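Long-range contact in purine nucleoside phosphorylase (Schistosoma mansoni, PDB 5KO6), which probably catalyses the reversible phosphorolysis of purine nucleosides such as inosine and guanosine to the free base and ribose 1-phosphate: residues G38-E43 with L272-F277. Numbering follows the deposited sequence.
Sequences GKLIEE and LLQMWF
Gln-274 reaches out from helix 259-283 and lays its amide alongside the short helical turn, from Lys-39 at one end to Glu-43 at the other. Its CG lies anti to the backbone N (chi1 174°) and the chain stays extended at chi2, which carries the amide a full side-chain length from its own helix. The two ends of the amide meet different neighbours: OE1 rests against the aliphatic part of Lys-39, 3.4 Å from its CG, while NE2 lies 3.4 Å from CG of Glu-43, whose chain runs nearly perpendicular to the glutamine. The Glu-43 carboxylate and the amide planes are 27° apart, and a water links the two groups. This water accepts from Gln-274 NE2 at 3.3 Å and donates to Glu-43 OE1 at 3.0 Å. Lys-39 bends at chi2 and chi4 toward the same carboxylate, forming a long, weak salt bridge from NZ to OE1 (3.5 Å). In the phosphorylase-superfamily α/β fold, the contact joins the short helix that follows strand 29-32 and its loop to the long C-terminal helix, both packed against the central sheet. On the buried side, the Leu-40 side chain crosses the glutamine stem at a slant, CB and CD1 both 4.0 Å from Gln-274 CG, and its other methyl, CD2, approaches Phe-277 CB at 4.3 Å. The Phe-277 ring turns away from Leu-40 to pack on Leu-114 and Thr-116 of strand 112-121.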
# COMPACT_ATOMS: atom_id res chain seq x y z
N GLY A 38 17.35 7.80 22.85
CA GLY A 38 18.69 7.46 22.43
C GLY A 38 19.79 7.65 23.44
O GLY A 38 20.97 7.49 23.08
N LYS A 39 19.46 7.95 24.70
CA LYS A 39 20.50 8.31 25.66
C LYS A 39 21.48 7.17 25.92
O LYS A 39 22.67 7.42 26.17
CB LYS A 39 19.87 8.82 26.96
CG LYS A 39 20.90 9.35 27.97
CD LYS A 39 21.70 10.51 27.38
CE LYS A 39 23.04 10.69 28.09
NZ LYS A 39 22.91 10.91 29.55
N LEU A 40 21.02 5.91 25.87
CA LEU A 40 21.93 4.79 26.07
C LEU A 40 23.12 4.85 25.11
O LEU A 40 24.24 4.47 25.48
CB LEU A 40 21.20 3.46 25.91
CG LEU A 40 22.04 2.20 26.15
CD1 LEU A 40 22.61 2.18 27.56
CD2 LEU A 40 21.22 0.94 25.88
N ILE A 41 22.89 5.32 23.88
CA ILE A 41 23.97 5.42 22.90
C ILE A 41 25.06 6.35 23.40
O ILE A 41 26.26 6.12 23.17
CB ILE A 41 23.41 5.87 21.53
CG1 ILE A 41 22.35 4.90 21.05
CG2 ILE A 41 24.53 5.98 20.51
CD1 ILE A 41 21.67 5.33 19.74
N GLU A 42 24.68 7.42 24.09
CA GLU A 42 25.66 8.35 24.65
C GLU A 42 26.43 7.75 25.83
O GLU A 42 27.46 8.31 26.22
CB GLU A 42 24.97 9.65 25.08
CG GLU A 42 25.53 10.89 24.41
CD GLU A 42 25.23 10.92 22.92
OE1 GLU A 42 24.05 11.07 22.56
OE2 GLU A 42 26.18 10.79 22.12
N GLU A 43 25.96 6.64 26.39
CA GLU A 43 26.63 5.98 27.51
C GLU A 43 27.37 4.71 27.09
O GLU A 43 27.82 3.95 27.96
CB GLU A 43 25.63 5.68 28.63
CG GLU A 43 24.95 6.92 29.22
CD GLU A 43 25.86 7.70 30.15
OE1 GLU A 43 25.66 8.92 30.29
OE2 GLU A 43 26.78 7.08 30.74
N LEU A 272 14.29 5.28 32.61
CA LEU A 272 13.89 3.92 32.98
C LEU A 272 14.12 2.95 31.83
O LEU A 272 14.60 1.83 32.04
CB LEU A 272 12.42 3.91 33.38
CG LEU A 272 11.82 2.56 33.81
CD1 LEU A 272 12.52 2.00 35.05
CD2 LEU A 272 10.33 2.70 34.06
N LEU A 273 13.82 3.37 30.60
CA LEU A 273 14.03 2.50 29.46
C LEU A 273 15.51 2.23 29.25
O LEU A 273 15.91 1.10 28.93
CB LEU A 273 13.41 3.14 28.22
CG LEU A 273 13.48 2.31 26.96
CD1 LEU A 273 12.65 1.05 27.12
CD2 LEU A 273 12.98 3.13 25.79
N GLN A 274 16.34 3.25 29.46
CA GLN A 274 17.79 3.08 29.35
C GLN A 274 18.29 2.04 30.34
O GLN A 274 19.07 1.15 29.98
CB GLN A 274 18.47 4.43 29.58
CG GLN A 274 19.98 4.38 29.63
CD GLN A 274 20.59 5.74 29.92
OE1 GLN A 274 19.89 6.75 29.89
NE2 GLN A 274 21.88 5.76 30.20
N MET A 275 17.84 2.13 31.60
CA MET A 275 18.29 1.18 32.61
C MET A 275 17.80 -0.23 32.29
O MET A 275 18.54 -1.21 32.46
CB MET A 275 17.75 1.62 33.97
CG MET A 275 18.30 0.80 35.09
SD MET A 275 17.07 0.63 36.39
CE MET A 275 15.83 -0.31 35.48
N TRP A 276 16.55 -0.34 31.84
CA TRP A 276 15.99 -1.63 31.46
C TRP A 276 16.79 -2.28 30.35
O TRP A 276 17.19 -3.44 30.44
CB TRP A 276 14.56 -1.38 30.99
CG TRP A 276 13.68 -2.57 30.81
CD1 TRP A 276 13.90 -3.86 31.22
CD2 TRP A 276 12.40 -2.57 30.17
NE1 TRP A 276 12.82 -4.66 30.87
CE2 TRP A 276 11.89 -3.88 30.23
CE3 TRP A 276 11.63 -1.57 29.55
CZ2 TRP A 276 10.65 -4.22 29.69
CZ3 TRP A 276 10.40 -1.91 29.02
CH2 TRP A 276 9.93 -3.22 29.09
N PHE A 277 17.05 -1.52 29.28
CA PHE A 277 17.78 -2.08 28.15
C PHE A 277 19.24 -2.36 28.50
O PHE A 277 19.81 -3.33 27.99
CB PHE A 277 17.65 -1.18 26.91
CG PHE A 277 16.49 -1.57 26.04
CD1 PHE A 277 15.22 -1.65 26.56
CD2 PHE A 277 16.69 -1.88 24.71
CE1 PHE A 277 14.15 -2.03 25.76
CE2 PHE A 277 15.62 -2.25 23.91
CZ PHE A 277 14.36 -2.34 24.45
O HOH W 1 22.72 8.86 30.82